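Local coordinates for glutamate racemase (Bacillus anthracis, PDB 2DWU), which belongs to the Asp/Glu/hydantoin racemase family and is built from two parallel-sheet halves with D-glutamic acid bound between them, at residues K71-A76 / A86-A91; T153-R158 / Y191-S196. All coordinates share one frame; numbering follows the deposited sequence. Where two conformers were deposited one is given.

Contact 1. Residues K71-A76 / A86-A91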
# COMPACT_ATOMS: atom_id res chain seq x y z
N LYS B 71 6.48 19.69 -3.21
CA LYS B 71 5.69 18.97 -4.21
C LYS B 71 4.57 18.24 -3.47
O LYS B 71 3.55 17.90 -4.06
CB LYS B 71 6.54 17.97 -5.03
CG LYS B 71 7.00 16.72 -4.30
CD LYS B 71 7.44 15.56 -5.27
CE LYS B 71 8.70 15.87 -6.05
NZ LYS B 71 9.23 14.67 -6.76
N ALA B 72 4.77 18.02 -2.17
CA ALA B 72 3.78 17.33 -1.34
C ALA B 72 4.12 17.57 0.13
O ALA B 72 5.25 17.91 0.45
CB ALA B 72 3.81 15.81 -1.64
N LEU B 73 3.14 17.38 1.01
CA LEU B 73 3.32 17.56 2.44
C LEU B 73 2.90 16.28 3.15
O LEU B 73 1.83 15.73 2.88
CB LEU B 73 2.43 18.72 2.94
CG LEU B 73 2.41 18.87 4.48
CD1 LEU B 73 3.83 19.20 5.00
CD2 LEU B 73 1.42 19.96 4.84
N VAL B 74 3.75 15.80 4.06
CA VAL B 74 3.42 14.62 4.87
C VAL B 74 3.29 15.09 6.33
O VAL B 74 4.20 15.73 6.88
CB VAL B 74 4.52 13.55 4.80
CG1 VAL B 74 4.21 12.39 5.80
CG2 VAL B 74 4.61 12.99 3.38
N VAL B 75 2.14 14.78 6.92
CA VAL B 75 1.89 15.10 8.34
C VAL B 75 2.28 13.79 8.99
O VAL B 75 1.53 12.82 9.03
CB VAL B 75 0.40 15.42 8.60
CG1 VAL B 75 0.19 15.74 10.11
CG2 VAL B 75 0.01 16.62 7.79
N ALA B 76 3.51 13.76 9.47
CA ALA B 76 4.06 12.55 10.06
C ALA B 76 3.53 12.23 11.46
O ALA B 76 3.60 11.07 11.91
CB ALA B 76 5.59 12.68 10.11
N ALA B 86 -7.77 17.47 7.60
CA ALA B 86 -8.84 18.00 6.74
C ALA B 86 -8.61 19.47 6.43
O ALA B 86 -8.78 19.90 5.28
CB ALA B 86 -10.20 17.82 7.41
N ALA B 87 -8.21 20.23 7.44
CA ALA B 87 -7.97 21.66 7.25
C ALA B 87 -6.84 21.92 6.26
O ALA B 87 -6.91 22.83 5.42
CB ALA B 87 -7.65 22.30 8.58
N LEU B 88 -5.79 21.11 6.36
CA LEU B 88 -4.64 21.25 5.47
C LEU B 88 -4.97 20.86 4.03
O LEU B 88 -4.56 21.55 3.10
CB LEU B 88 -3.47 20.38 5.96
CG LEU B 88 -2.76 20.85 7.23
CD1 LEU B 88 -1.76 19.78 7.67
CD2 LEU B 88 -2.05 22.16 6.96
N GLN B 89 -5.70 19.77 3.85
CA GLN B 89 -6.03 19.32 2.51
C GLN B 89 -6.91 20.34 1.81
O GLN B 89 -6.83 20.50 0.59
CB GLN B 89 -6.71 17.95 2.57
CG GLN B 89 -5.77 16.88 3.10
CD GLN B 89 -6.36 15.49 3.11
OE1 GLN B 89 -7.55 15.31 3.42
NE2 GLN B 89 -5.54 14.49 2.79
N GLU B 90 -7.72 21.04 2.59
CA GLU B 90 -8.59 22.07 2.03
C GLU B 90 -7.76 23.31 1.67
O GLU B 90 -7.91 23.87 0.58
CB GLU B 90 -9.65 22.46 3.07
CG GLU B 90 -10.73 23.44 2.58
CD GLU B 90 -10.19 24.81 2.19
OE1 GLU B 90 -9.45 25.43 3.00
OE2 GLU B 90 -10.52 25.29 1.08
N ALA B 91 -6.89 23.72 2.58
CA ALA B 91 -6.07 24.92 2.39
C ALA B 91 -4.99 24.86 1.30
O ALA B 91 -4.80 25.84 0.58
CB ALA B 91 -5.42 25.31 3.71
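Lys71 NZ is gripped twice, by a salt bridge to Glu33 OE1 and a hydrogen bond to Ile228 O. Two and four residues on, Leu73 and Val75 of the strand meet Leu88. The contact itself is wholly apolar. Leu88 reaches from its helix with one methyl leading: CD1 lies 3.6 Å from Val75 CG2 and, more loosely, 4.3 Å from Leu73 CD2. Those two strand methyls, Leu73 CD2 and Val75 CG2, are 4.7 Å apart, so CD1 bridges two side chains that project from the same face of the strand. In Val75 the branch used is CG2, which stands anti to the carbonyl carbon, while CG1 is the one anti to the backbone N (chi1 180°). The backbones stay well separated, with 9.3 Å between Leu73 CA and Leu88 CA. This is the first strand and the helix of a beta-alpha-beta unit, 70-75, 78-91 and 96-98, in the six-stranded parallel sheet. Leu73 takes backbone bonds from the 96-98 side, at Pro95 and Ile97, whereas Ala72 and Val74 pair with Gly11 of strand 9-14. Val74 faces the other way, onto Val22 and Ile26 of helix 20-29. Helix 51-65 closes over Leu88 with Val58, Phe59 and Val62. Near the end of helix 78-91, Ala91 N bonds to Ala87 O at 3.0 Å, and Gln89 NE2 hydrogen-bonds to Val96 O. Just past the strand, Cys77, Asn78 and Thr79 line the pocket of the D-glutamic acid, and the ligand itself lies about 8 Å from the side chain of Val75.

Contact 2. Residues T153-R158 / Y191-S196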
# COMPACT_ATOMS: atom_id res chain seq x y z
N THR B 153 6.57 9.05 25.76
CA THR B 153 7.58 9.56 26.70
C THR B 153 8.54 8.43 27.06
O THR B 153 9.75 8.65 27.18
CB THR B 153 6.92 10.12 27.98
OG1 THR B 153 5.94 11.09 27.61
CG2 THR B 153 7.96 10.80 28.85
N VAL B 154 8.01 7.22 27.20
CA VAL B 154 8.84 6.07 27.50
C VAL B 154 9.88 5.89 26.39
O VAL B 154 11.06 5.68 26.65
CB VAL B 154 7.99 4.76 27.65
CG1 VAL B 154 8.86 3.51 27.51
CG2 VAL B 154 7.33 4.77 29.02
N VAL B 155 9.44 6.01 25.14
CA VAL B 155 10.35 5.85 24.02
C VAL B 155 11.45 6.91 24.00
O VAL B 155 12.60 6.59 23.74
CB VAL B 155 9.56 5.87 22.68
CG1 VAL B 155 10.51 6.08 21.50
CG2 VAL B 155 8.85 4.54 22.50
N GLU B 156 11.10 8.17 24.28
CA GLU B 156 12.13 9.21 24.26
C GLU B 156 13.02 9.29 25.49
O GLU B 156 14.19 9.70 25.38
CB GLU B 156 11.48 10.58 24.07
CG GLU B 156 11.11 10.88 22.64
CD GLU B 156 10.71 12.33 22.44
OE1 GLU B 156 11.45 13.23 22.91
OE2 GLU B 156 9.66 12.58 21.81
N ASN B 157 12.51 8.88 26.64
CA ASN B 157 13.29 9.03 27.87
C ASN B 157 13.66 7.84 28.73
O ASN B 157 14.48 7.98 29.65
CB ASN B 157 12.55 10.02 28.77
CG ASN B 157 12.24 11.31 28.07
OD1 ASN B 157 11.10 11.79 28.10
ND2 ASN B 157 13.24 11.89 27.43
N ARG B 158 13.09 6.67 28.45
CA ARG B 158 13.35 5.51 29.31
C ARG B 158 13.58 4.24 28.50
O ARG B 158 13.54 3.14 29.06
CB ARG B 158 12.14 5.29 30.22
CG ARG B 158 11.50 6.55 30.81
CD ARG B 158 12.29 7.07 32.00
NE ARG B 158 12.30 6.13 33.12
CZ ARG B 158 11.37 6.03 34.06
NH1 ARG B 158 11.51 5.12 35.01
NH2 ARG B 158 10.31 6.83 34.07
N TYR B 191 5.78 4.55 18.35
CA TYR B 191 5.58 3.14 18.63
C TYR B 191 6.39 2.10 17.89
O TYR B 191 6.59 1.01 18.42
CB TYR B 191 4.08 2.79 18.59
CG TYR B 191 3.22 3.58 19.58
CD1 TYR B 191 3.77 4.46 20.53
CD2 TYR B 191 1.82 3.49 19.52
CE1 TYR B 191 2.97 5.23 21.37
CE2 TYR B 191 0.99 4.25 20.35
CZ TYR B 191 1.57 5.13 21.26
OH TYR B 191 0.71 5.91 22.00
N PRO B 192 6.87 2.40 16.66
CA PRO B 192 7.67 1.37 16.00
C PRO B 192 8.87 0.96 16.87
O PRO B 192 9.31 -0.17 16.80
CB PRO B 192 8.14 2.05 14.71
CG PRO B 192 6.94 2.90 14.34
CD PRO B 192 6.54 3.49 15.72
N LEU B 193 9.39 1.87 17.68
CA LEU B 193 10.53 1.49 18.51
C LEU B 193 10.16 0.47 19.57
O LEU B 193 11.04 -0.21 20.13
CB LEU B 193 11.17 2.72 19.14
CG LEU B 193 12.01 3.50 18.13
CD1 LEU B 193 12.83 4.55 18.86
CD2 LEU B 193 12.94 2.53 17.39
N LEU B 194 8.86 0.32 19.83
CA LEU B 194 8.39 -0.62 20.85
C LEU B 194 7.84 -1.88 20.22
O LEU B 194 7.25 -2.69 20.93
CB LEU B 194 7.25 -0.00 21.66
CG LEU B 194 7.55 1.27 22.43
CD1 LEU B 194 6.25 1.84 23.01
CD2 LEU B 194 8.55 0.96 23.54
N GLU B 195 8.01 -2.03 18.91
CA GLU B 195 7.42 -3.17 18.24
C GLU B 195 7.65 -4.53 18.88
O GLU B 195 6.70 -5.31 19.05
CB GLU B 195 7.82 -3.23 16.76
CG GLU B 195 7.16 -4.41 16.06
CD GLU B 195 7.27 -4.36 14.55
OE1 GLU B 195 8.35 -3.98 14.02
OE2 GLU B 195 6.28 -4.73 13.88
N SER B 196 8.90 -4.81 19.25
CA SER B 196 9.17 -6.09 19.88
C SER B 196 8.40 -6.32 21.16
O SER B 196 7.91 -7.43 21.39
CB SER B 196 10.66 -6.24 20.16
OG SER B 196 11.38 -6.28 18.95
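The chain leaving the ligand pocket at Cys188, Thr189 and His190 enters a short 3-10 turn, 191-194, and this turn packs against helix 151-157 through Val155, Leu193 and Leu194. Two bonds shape the turn: Leu194 N to Tyr191 O at 2.8 Å and Glu195 N to Pro192 O at 3.1 Å. Leu194 then takes the N-cap position of helix 195-202. Val155 sends its two methyls to different leucines. CG2, the branch anti to the carbonyl carbon, meets the forked end of Leu194, 3.5 Å from CG and 3.7 Å from CD2. CG1, anti to the backbone N (chi1 165°), goes to Leu193, where it lies 3.8 Å from CD1, the two side chains crossing at about a right angle. Leu193 was modelled in two conformers, and the distance to CD1 holds for one of them. Trp255 of helix 245-256 leans on both Val155 and Leu193, while Leu151 and Val165 pack on Leu194. One residue along the helix, Glu156 OE2 hydrogen-bonds to NE2 of His190, just before the 3-10 turn, a polar link next to the contact but not part of it. With no hydrogen bond between 153-158 and 191-196, what passes directly between them is aliphatic van der Waals contact, closest at Leu194, and the two conformers of partly exposed Leu193 suggest a less fixed position there.

In the fold
Contact 1 closes before contact 2 opens along the chain, and the two lie on opposite sides of its centre, 27 Å apart between centres and about 9 Å at the nearest atoms, without touching. They belong to different halves of the fold. The 71-76 strand and 86-91 helix segments are part of the six-stranded parallel sheet and its helical layer, whereas 153-158 and 191-196 pack among the helices and turns of the half holding the four-stranded parallel sheet. Both nevertheless run close to the same D-glutamic acid: pocket residues 77-79 follow the strand of contact 1, and 188-190 precede the turn of contact 2, so in each half apolar packing lies one step behind residues that line the site.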